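Local coordinates for protein beta-glucoside phosphorylase BglX (Unidentified, PDB 5VQE) that probably cleaves beta-glucosides by phosphorolysis through a covalent glucosyl-enzyme intermediate, as a glycoside hydrolase family 3 enzyme, and is captured here carrying a 2-fluoroglucosyl group, at residues Tyr145-Asp150 with Thr190-Phe195; Glu236-Ala241 with Gly283-Asp288; Met175-Cys180 with Gln228-Asp233. One frame throughout, in Å; residues are numbered along the deposited sequence.

Contact 1. Residues Tyr145-Asp150 with Thr190-Phe195; sequences YEPIID and TTIKHF. With G2F (2-deoxy-2-fluoro-alpha-D-glucopyranose), chain B.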
loop_
_atom_site.group_PDB
_atom_site.type_symbol
_atom_site.label_atom_id
_atom_site.label_comp_id
_atom_site.label_asym_id
_atom_site.label_seq_id
_atom_site.Cartn_x
_atom_site.Cartn_y
_atom_site.Cartn_z
ATOM N N TYR A 145 -2.633 -6.017 5.117
ATOM C CA TYR A 145 -1.831 -4.943 5.688
ATOM C C TYR A 145 -2.307 -3.602 5.138
ATOM O O TYR A 145 -1.525 -2.853 4.548
ATOM C CB TYR A 145 -0.349 -5.153 5.367
ATOM C CG TYR A 145 0.376 -6.227 6.146
ATOM C CD1 TYR A 145 0.010 -6.563 7.444
ATOM C CD2 TYR A 145 1.475 -6.873 5.588
ATOM C CE1 TYR A 145 0.709 -7.522 8.156
ATOM C CE2 TYR A 145 2.178 -7.826 6.293
ATOM C CZ TYR A 145 1.799 -8.147 7.573
ATOM O OH TYR A 145 2.521 -9.105 8.257
ATOM N N GLU A 146 -3.596 -3.323 5.279
ATOM C CA GLU A 146 -4.223 -2.120 4.751
ATOM C C GLU A 146 -5.432 -1.812 5.624
ATOM O O GLU A 146 -5.968 -2.711 6.278
ATOM C CB GLU A 146 -4.667 -2.311 3.297
ATOM C CG GLU A 146 -3.728 -3.107 2.394
ATOM C CD GLU A 146 -2.511 -2.339 1.915
ATOM O OE1 GLU A 146 -2.523 -1.087 1.938
ATOM O OE2 GLU A 146 -1.533 -3.006 1.498
ATOM N N PRO A 147 -5.922 -0.565 5.615
ATOM C CA PRO A 147 -5.636 0.569 4.736
ATOM C C PRO A 147 -4.542 1.518 5.193
ATOM O O PRO A 147 -4.231 1.670 6.372
ATOM C CB PRO A 147 -6.967 1.315 4.717
ATOM C CG PRO A 147 -7.455 1.149 6.118
ATOM C CD PRO A 147 -7.051 -0.263 6.517
ATOM N N ILE A 148 -3.970 2.171 4.194
ATOM C CA ILE A 148 -3.000 3.235 4.398
ATOM C C ILE A 148 -3.750 4.507 4.762
ATOM O O ILE A 148 -4.578 4.995 3.984
ATOM C CB ILE A 148 -2.147 3.436 3.139
ATOM C CG1 ILE A 148 -1.242 2.214 2.948
ATOM C CG2 ILE A 148 -1.307 4.717 3.227
ATOM C CD1 ILE A 148 -0.570 2.150 1.613
ATOM N N ILE A 149 -3.460 5.041 5.945
ATOM C CA ILE A 149 -4.086 6.275 6.401
ATOM C C ILE A 149 -3.016 7.341 6.584
ATOM O O ILE A 149 -3.180 8.274 7.376
ATOM C CB ILE A 149 -4.904 6.053 7.687
ATOM C CG1 ILE A 149 -4.042 5.436 8.794
ATOM C CG2 ILE A 149 -6.117 5.191 7.376
ATOM C CD1 ILE A 149 -4.744 5.399 10.148
ATOM N N ASP A 150 -1.920 7.220 5.838
ATOM C CA ASP A 150 -0.999 8.335 5.686
ATOM C C ASP A 150 -1.688 9.483 4.963
ATOM O O ASP A 150 -2.622 9.284 4.183
ATOM C CB ASP A 150 0.236 7.923 4.890
ATOM C CG ASP A 150 1.006 6.796 5.541
ATOM O OD1 ASP A 150 1.054 6.756 6.786
ATOM O OD2 ASP A 150 1.577 5.968 4.794
ATOM N N THR A 190 -7.871 -6.093 9.198
ATOM C CA THR A 190 -7.252 -4.934 8.571
ATOM C C THR A 190 -6.142 -4.358 9.446
ATOM O O THR A 190 -6.036 -4.651 10.643
ATOM C CB THR A 190 -8.279 -3.834 8.274
ATOM O OG1 THR A 190 -8.740 -3.260 9.500
ATOM C CG2 THR A 190 -9.451 -4.383 7.472
ATOM N N THR A 191 -5.316 -3.522 8.813
ATOM C CA THR A 191 -4.107 -2.954 9.409
ATOM C C THR A 191 -4.031 -1.491 9.016
ATOM O O THR A 191 -3.803 -1.189 7.842
ATOM C CB THR A 191 -2.856 -3.672 8.902
ATOM O OG1 THR A 191 -3.046 -5.086 8.972
ATOM C CG2 THR A 191 -1.608 -3.272 9.720
ATOM N N ILE A 192 -4.179 -0.582 9.971
ATOM C CA ILE A 192 -3.934 0.824 9.666
ATOM C C ILE A 192 -2.437 1.101 9.741
ATOM O O ILE A 192 -1.762 0.691 10.695
ATOM C CB ILE A 192 -4.739 1.746 10.597
ATOM C CG1 ILE A 192 -4.534 1.397 12.080
ATOM C CG2 ILE A 192 -6.216 1.709 10.203
ATOM C CD1 ILE A 192 -5.279 2.351 13.039
ATOM N N LYS A 193 -1.915 1.782 8.718
ATOM C CA LYS A 193 -0.490 2.063 8.562
ATOM C C LYS A 193 -0.356 3.398 7.842
ATOM O O LYS A 193 -1.305 3.857 7.202
ATOM C CB LYS A 193 0.215 0.929 7.794
ATOM C CG LYS A 193 -0.201 0.775 6.326
ATOM C CD LYS A 193 0.433 -0.472 5.701
ATOM C CE LYS A 193 0.268 -0.505 4.193
ATOM N NZ LYS A 193 0.721 -1.792 3.572
ATOM N N HIS A 194 0.811 4.049 7.934
ATOM C CA HIS A 194 2.022 3.631 8.644
ATOM C C HIS A 194 2.246 4.533 9.869
ATOM O O HIS A 194 2.552 5.709 9.722
ATOM C CB HIS A 194 3.242 3.733 7.722
ATOM C CG HIS A 194 3.117 2.956 6.444
ATOM N ND1 HIS A 194 2.553 3.487 5.302
ATOM C CD2 HIS A 194 3.504 1.699 6.122
ATOM C CE1 HIS A 194 2.588 2.586 4.334
ATOM N NE2 HIS A 194 3.164 1.493 4.802
ATOM N N PHE A 195 2.089 3.997 11.053
ATOM C CA PHE A 195 2.133 4.816 12.257
ATOM C C PHE A 195 3.584 5.145 12.610
ATOM O O PHE A 195 4.452 4.268 12.543
ATOM C CB PHE A 195 1.452 4.071 13.397
ATOM C CG PHE A 195 1.594 4.729 14.746
ATOM C CD1 PHE A 195 2.599 4.344 15.610
ATOM C CD2 PHE A 195 0.683 5.692 15.167
ATOM C CE1 PHE A 195 2.727 4.932 16.853
ATOM C CE2 PHE A 195 0.812 6.285 16.412
ATOM C CZ PHE A 195 1.836 5.904 17.248
HETATM C C1 G2F B . 6.729 -2.293 5.296
HETATM C C2 G2F B . 5.858 -1.321 4.435
HETATM C C3 G2F B . 4.364 -1.716 4.629
HETATM C C4 G2F B . 4.198 -3.225 4.272
HETATM C C5 G2F B . 5.158 -4.054 5.192
HETATM C C6 G2F B . 5.094 -5.591 4.829
HETATM O O3 G2F B . 3.610 -1.005 3.683
HETATM O O4 G2F B . 2.889 -3.595 4.613
HETATM O O5 G2F B . 6.488 -3.633 4.942
HETATM O O6 G2F B . 5.306 -5.730 3.453
HETATM F F2 G2F B . 6.032 -0.049 4.854
HETATM O O HOH W 1 0.651 -1.661 0.630
#

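Contact 2. Residues Glu236-Ala241 with Gly283-Asp288; sequences ETLMSA and GLICTD. With G2F (2-deoxy-2-fluoro-alpha-D-glucopyranose), chain B.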
loop_
_atom_site.group_PDB
_atom_site.type_symbol
_atom_site.label_atom_id
_atom_site.label_comp_id
_atom_site.label_asym_id
_atom_site.label_seq_id
_atom_site.Cartn_x
_atom_site.Cartn_y
_atom_site.Cartn_z
ATOM N N GLU A 236 -8.486 -3.603 13.671
ATOM C CA GLU A 236 -8.036 -4.775 14.412
ATOM C C GLU A 236 -6.543 -4.721 14.700
ATOM O O GLU A 236 -6.113 -5.089 15.797
ATOM C CB GLU A 236 -8.371 -6.048 13.649
ATOM C CG GLU A 236 -9.863 -6.274 13.456
ATOM C CD GLU A 236 -10.416 -5.628 12.209
ATOM O OE1 GLU A 236 -9.662 -4.930 11.488
ATOM O OE2 GLU A 236 -11.624 -5.823 11.947
ATOM N N THR A 237 -5.746 -4.270 13.732
ATOM C CA THR A 237 -4.301 -4.256 13.872
ATOM C C THR A 237 -3.775 -2.926 13.354
ATOM O O THR A 237 -4.459 -2.205 12.616
ATOM C CB THR A 237 -3.626 -5.423 13.128
ATOM O OG1 THR A 237 -3.533 -5.137 11.723
ATOM C CG2 THR A 237 -4.390 -6.745 13.337
ATOM N N LEU A 238 -2.551 -2.610 13.767
ATOM C CA LEU A 238 -1.874 -1.374 13.414
ATOM C C LEU A 238 -0.411 -1.686 13.139
ATOM O O LEU A 238 0.198 -2.507 13.834
ATOM C CB LEU A 238 -2.017 -0.342 14.540
ATOM C CG LEU A 238 -1.254 0.978 14.437
ATOM C CD1 LEU A 238 -2.058 2.081 15.089
ATOM C CD2 LEU A 238 0.119 0.871 15.094
ATOM N N MET A 239 0.149 -1.042 12.128
ATOM C CA MET A 239 1.541 -1.263 11.751
ATOM C C MET A 239 2.370 -0.056 12.168
ATOM O O MET A 239 2.150 1.060 11.682
ATOM C CB MET A 239 1.683 -1.524 10.253
ATOM C CG MET A 239 3.114 -1.847 9.842
ATOM S SD MET A 239 3.296 -2.293 8.110
ATOM C CE MET A 239 2.616 -3.933 8.101
ATOM N N SER A 240 3.319 -0.288 13.067
ATOM C CA SER A 240 4.232 0.746 13.540
ATOM C C SER A 240 5.480 0.751 12.666
ATOM O O SER A 240 6.214 -0.242 12.610
ATOM C CB SER A 240 4.586 0.504 15.009
ATOM O OG SER A 240 5.355 1.584 15.533
ATOM N N ALA A 241 5.717 1.859 11.982
ATOM C CA ALA A 241 6.709 1.912 10.923
ATOM C C ALA A 241 7.952 2.647 11.399
ATOM O O ALA A 241 8.054 3.077 12.548
ATOM C CB ALA A 241 6.113 2.560 9.674
ATOM N N GLY A 283 -5.879 -3.248 19.931
ATOM C CA GLY A 283 -5.621 -4.284 18.951
ATOM C C GLY A 283 -4.153 -4.664 18.859
ATOM O O GLY A 283 -3.326 -4.302 19.695
ATOM N N LEU A 284 -3.834 -5.402 17.800
ATOM C CA LEU A 284 -2.493 -5.934 17.584
ATOM C C LEU A 284 -1.600 -4.892 16.917
ATOM O O LEU A 284 -1.984 -4.281 15.914
ATOM C CB LEU A 284 -2.576 -7.190 16.714
ATOM C CG LEU A 284 -1.375 -8.145 16.603
ATOM C CD1 LEU A 284 -1.773 -9.379 15.841
ATOM C CD2 LEU A 284 -0.194 -7.530 15.871
ATOM N N ILE A 285 -0.395 -4.716 17.450
ATOM C CA ILE A 285 0.610 -3.836 16.858
ATOM C C ILE A 285 1.690 -4.706 16.226
ATOM O O ILE A 285 2.294 -5.547 16.902
ATOM C CB ILE A 285 1.228 -2.887 17.900
ATOM C CG1 ILE A 285 0.179 -1.949 18.488
ATOM C CG2 ILE A 285 2.352 -2.073 17.270
ATOM C CD1 ILE A 285 0.679 -1.132 19.661
ATOM N N CYS A 286 1.946 -4.504 14.940
ATOM C CA CYS A 286 3.063 -5.159 14.273
ATOM C C CYS A 286 4.003 -4.099 13.722
ATOM O O CYS A 286 3.600 -2.960 13.467
ATOM C CB CYS A 286 2.599 -6.099 13.155
ATOM S SG CYS A 286 1.790 -5.293 11.753
ATOM N N THR A 287 5.269 -4.469 13.570
ATOM C CA THR A 287 6.215 -3.553 12.959
ATOM C C THR A 287 6.083 -3.606 11.442
ATOM O O THR A 287 5.543 -4.555 10.866
ATOM C CB THR A 287 7.659 -3.871 13.360
ATOM O OG1 THR A 287 8.099 -5.081 12.734
ATOM C CG2 THR A 287 7.797 -4.035 14.875
ATOM N N ASP A 288 6.547 -2.543 10.799
ATOM C CA ASP A 288 6.853 -2.637 9.387
ATOM C C ASP A 288 8.083 -3.522 9.219
ATOM O O ASP A 288 8.805 -3.803 10.182
ATOM C CB ASP A 288 7.083 -1.247 8.801
ATOM C CG ASP A 288 7.121 -1.250 7.290
ATOM O OD1 ASP A 288 6.468 -2.136 6.664
ATOM O OD2 ASP A 288 7.802 -0.355 6.766
HETATM C C1 G2F B . 6.729 -2.293 5.296
HETATM C C2 G2F B . 5.858 -1.321 4.435
HETATM C C3 G2F B . 4.364 -1.716 4.629
HETATM C C4 G2F B . 4.198 -3.225 4.272
HETATM C C5 G2F B . 5.158 -4.054 5.192
HETATM C C6 G2F B . 5.094 -5.591 4.829
HETATM O O3 G2F B . 3.610 -1.005 3.683
HETATM O O4 G2F B . 2.889 -3.595 4.613
HETATM O O5 G2F B . 6.488 -3.633 4.942
HETATM O O6 G2F B . 5.306 -5.730 3.453
HETATM F F2 G2F B . 6.032 -0.049 4.854
#

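Contact 3. Residues Met175-Cys180 with Gln228-Asp233; sequences MAKAYC and QALIED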
loop_
_atom_site.group_PDB
_atom_site.type_symbol
_atom_site.label_atom_id
_atom_site.label_comp_id
_atom_site.label_asym_id
_atom_site.label_seq_id
_atom_site.Cartn_x
_atom_site.Cartn_y
_atom_site.Cartn_z
ATOM N N MET A 175 -12.781 7.111 3.588
ATOM C CA MET A 175 -12.391 6.052 2.668
ATOM C C MET A 175 -11.825 4.855 3.417
ATOM O O MET A 175 -12.138 3.703 3.093
ATOM C CB MET A 175 -11.371 6.600 1.670
ATOM C CG MET A 175 -11.912 7.700 0.766
ATOM S SD MET A 175 -12.956 7.000 -0.518
ATOM C CE MET A 175 -13.696 8.469 -1.258
ATOM N N ALA A 176 -10.985 5.106 4.418
ATOM C CA ALA A 176 -10.373 4.007 5.158
ATOM C C ALA A 176 -11.412 3.218 5.948
ATOM O O ALA A 176 -11.338 1.989 6.026
ATOM C CB ALA A 176 -9.289 4.545 6.087
ATOM N N LYS A 177 -12.383 3.902 6.557
ATOM C CA LYS A 177 -13.441 3.180 7.260
ATOM C C LYS A 177 -14.229 2.295 6.304
ATOM O O LYS A 177 -14.606 1.166 6.651
ATOM C CB LYS A 177 -14.389 4.160 7.948
ATOM C CG LYS A 177 -13.853 4.841 9.194
ATOM C CD LYS A 177 -14.988 5.677 9.796
ATOM C CE LYS A 177 -14.591 6.443 11.031
ATOM N NZ LYS A 177 -15.735 7.296 11.496
ATOM N N ALA A 178 -14.502 2.806 5.103
ATOM C CA ALA A 178 -15.220 2.036 4.093
ATOM C C ALA A 178 -14.403 0.846 3.603
ATOM O O ALA A 178 -14.946 -0.253 3.424
ATOM C CB ALA A 178 -15.596 2.935 2.921
ATOM N N TYR A 179 -13.105 1.044 3.353
ATOM C CA TYR A 179 -12.249 -0.082 2.999
ATOM C C TYR A 179 -12.358 -1.168 4.058
ATOM O O TYR A 179 -12.537 -2.353 3.745
ATOM C CB TYR A 179 -10.794 0.383 2.834
ATOM C CG TYR A 179 -9.808 -0.739 2.533
ATOM C CD1 TYR A 179 -9.288 -1.521 3.557
ATOM C CD2 TYR A 179 -9.397 -1.013 1.229
ATOM C CE1 TYR A 179 -8.388 -2.547 3.300
ATOM C CE2 TYR A 179 -8.493 -2.050 0.962
ATOM C CZ TYR A 179 -7.997 -2.809 2.006
ATOM O OH TYR A 179 -7.107 -3.838 1.781
ATOM N N CYS A 180 -12.280 -0.774 5.329
ATOM C CA CYS A 180 -12.378 -1.751 6.405
ATOM C C CYS A 180 -13.741 -2.430 6.414
ATOM O O CYS A 180 -13.839 -3.629 6.703
ATOM C CB CYS A 180 -12.113 -1.087 7.751
ATOM S SG CYS A 180 -10.393 -0.524 7.978
ATOM N N GLN A 228 -7.228 8.067 15.767
ATOM C CA GLN A 228 -8.315 7.937 16.732
ATOM C C GLN A 228 -9.602 7.478 16.056
ATOM O O GLN A 228 -10.315 6.621 16.589
ATOM C CB GLN A 228 -8.535 9.259 17.474
ATOM C CG GLN A 228 -7.473 9.547 18.527
ATOM C CD GLN A 228 -7.701 10.861 19.251
ATOM O OE1 GLN A 228 -7.692 11.932 18.641
ATOM N NE2 GLN A 228 -7.913 10.784 20.554
ATOM N N ALA A 229 -9.900 8.008 14.868
ATOM C CA ALA A 229 -11.153 7.664 14.199
ATOM C C ALA A 229 -11.185 6.203 13.766
ATOM O O ALA A 229 -12.225 5.543 13.876
ATOM C CB ALA A 229 -11.373 8.574 12.990
ATOM N N LEU A 230 -10.070 5.688 13.238
ATOM C CA LEU A 230 -10.035 4.293 12.816
ATOM C C LEU A 230 -9.978 3.348 14.012
ATOM O O LEU A 230 -10.522 2.239 13.959
ATOM C CB LEU A 230 -8.843 4.062 11.887
ATOM C CG LEU A 230 -9.119 4.337 10.399
ATOM C CD1 LEU A 230 -10.070 3.292 9.819
ATOM C CD2 LEU A 230 -9.679 5.726 10.194
ATOM N N ILE A 231 -9.322 3.760 15.094
ATOM C CA ILE A 231 -9.307 2.946 16.302
ATOM C C ILE A 231 -10.723 2.775 16.833
ATOM O O ILE A 231 -11.164 1.662 17.136
ATOM C CB ILE A 231 -8.373 3.574 17.351
ATOM C CG1 ILE A 231 -6.918 3.456 16.883
ATOM C CG2 ILE A 231 -8.545 2.907 18.707
ATOM C CD1 ILE A 231 -5.940 4.310 17.666
ATOM N N GLU A 232 -11.463 3.880 16.943
ATOM C CA GLU A 232 -12.832 3.793 17.432
ATOM C C GLU A 232 -13.707 2.992 16.484
ATOM O O GLU A 232 -14.644 2.316 16.928
ATOM C CB GLU A 232 -13.402 5.194 17.637
ATOM C CG GLU A 232 -12.622 6.021 18.652
ATOM C CD GLU A 232 -12.393 5.277 19.957
ATOM O OE1 GLU A 232 -13.370 4.717 20.499
ATOM O OE2 GLU A 232 -11.232 5.237 20.428
ATOM N N ASP A 233 -13.408 3.038 15.185
ATOM C CA ASP A 233 -14.151 2.273 14.192
ATOM C C ASP A 233 -13.904 0.774 14.305
ATOM O O ASP A 233 -14.621 0.002 13.662
ATOM C CB ASP A 233 -13.787 2.786 12.788
ATOM C CG ASP A 233 -14.562 2.088 11.662
ATOM O OD1 ASP A 233 -15.811 2.173 11.632
ATOM O OD2 ASP A 233 -13.910 1.481 10.782
HETATM O O HOH W 2 -14.466 6.543 14.286
HETATM O O HOH W 3 -15.676 0.763 9.026
#

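Contact 1. Residues Tyr145-Asp150 with Thr190-Phe195
Lys193 reaches from its strand under Tyr145-Asp150, the loop that follows strand 143-144, to the sugar pocket of this family 3 TIM barrel. From CB the first torsion (chi1 67°) sets CG between the backbone N and the carbonyl carbon, over one face of the His194 ring. CD passes the carbonyl oxygen of Tyr145, and CE presses on Ile148 CG1 at a tight 3.4 Å. NZ donates to Tyr145 O (2.7 Å), nearly along the C=O axis, and makes a longer salt bridge of 3.3 Å to Glu146 OE2, coming from above the carboxylate plane. A water links these two charged groups, and NZ bonds O3 and O4 of the fluoroglucose. A methionine in its place would probably leave Glu146 without its cationic mate and the two sugar hydroxyls without their shared donor.

A single bridge pairs Ile148 with Lys193, flanked by Lys193 N on Pro147 O and Ile149 N on Lys193 O; Thr191 N bonds Glu146 O. Cis peptides precede Pro147 and His194. Asp150 holds the histidine twice: OD1 takes its backbone N, while OD2 uses its syn lone pair to receive ND1 at 2.7 Å (170°). The far nitrogen, NE2, pairs with sugar O3 at 2.8 Å.

Contact 2. Residues Glu236-Ala241 with Gly283-Asp288
The ester group of Asp288 meets Met239 at one oxygen, the sulfur SD standing 3.5 Å from OD1 and well off the plane of the group. C1 of the fluoroglucose, bonded covalently to OD1 at 1.4 Å, lies close to that plane and on the OD2 side. Fluorine F2 sits 2.6 Å from OD2, displaced from the plane toward the same side as the methionine sulfur. With CG anti to the backbone N (chi1 -176°) and a bend only at the last torsion, the Met239 chain runs out to the pocket and leaves CE 3.5 Å from O4 of the sugar.

Behind this site the segments are neighbouring parallel strands of the (beta/alpha)8 barrel, and the aspartate at the C-terminal end of the second strand is consistent with the nucleophile of retaining family 3 enzymes. Five backbone hydrogen bonds zip them together, from Leu284 N on Glu236 O to Asp288 N on Ser240 O.

On one face Thr237 CG2 lies beside Leu284 CB (3.9 Å), and Met239 CE touches Cys286 SG (4.0 Å). The other face carries Leu238, Ile285 and Ser240, whose side chains pack against helix 268-278; here Ile285 CG2 touches both Leu238 CD2 (4.3 Å) and Ser240 CB. Beyond the ladder, Ala241 CB stands 4.0 Å from Asp288 CB, while Gln205 touches both side chains.

Contact 3. Residues Met175-Cys180 with Gln228-Asp233
Leu230 supplies the apolar part of this helix-to-helix contact through a single methyl, CD1. It lies 4.0 Å from Ala176 CB and 4.2 Å from Cys180 SG, two side chains one turn apart on the same flank of helix 169-184. The bend of the leucine brings this methyl across even though its CB does not point at the neighbouring helix. Lys177, just beyond, adds its backbone N and CG to the surroundings of the same methyl.

The second kind of contact is made by the aliphatic part of a lysine. Lys177 stretches out fully beyond CG and crosses the side chain of Asp233 at a slant, its CG 3.7 Å from OD2. The two charges do not pair: NZ runs on past the carboxylate and stays 5.1 Å from OD1, while CE comes to 3.8 Å from Ala229 O. Asp233 has its CG anti to the backbone N (chi1 -177°), which lays the carboxylate alongside the Lys177 chain, and OD2 has a long, weak ion pair with Arg184.

Polar links between the segments go through water. One molecule donates to both Lys177 O and Asp233 OD2, each at 2.6 Å, and so ties a helix carbonyl to the carboxylate. Another donates to Ala229 O and accepts a weak bond from Lys177 NZ.

The short helical segments run the same way, 24° apart with axes 10.3 Å from each other, a spacing spanned by Leu230, Lys177 and Asp233. Such side-by-side, nearly parallel helices, successive in the chain, belong to the outer layer of a (beta/alpha)8 barrel.

In the fold
All three contacts lie in the family 3 barrel domain. Contacts 1 and 2, with centres about 8 Å apart, share one parallel sheet, since strands 191-195 and 237-244 are neighbours in it; Thr190 OG1 and Glu236 OE1, 2.8 Å apart, probably join them by a hydrogen bond. Both reach the fluoroglucose: contact 1 grips its hydroxyls and contact 2 carries its anomeric carbon, while Asn92 and Arg163 add further bonds. Contact 3 lies outside this pocket, its centre about 10 Å from that of contact 1, which it backs where Ala176 CB packs on Ile149 CG2 at 3.5 Å. Helix 216-232 leads into the first strand of contact 2, although the centres of contacts 2 and 3 are about 15 Å apart.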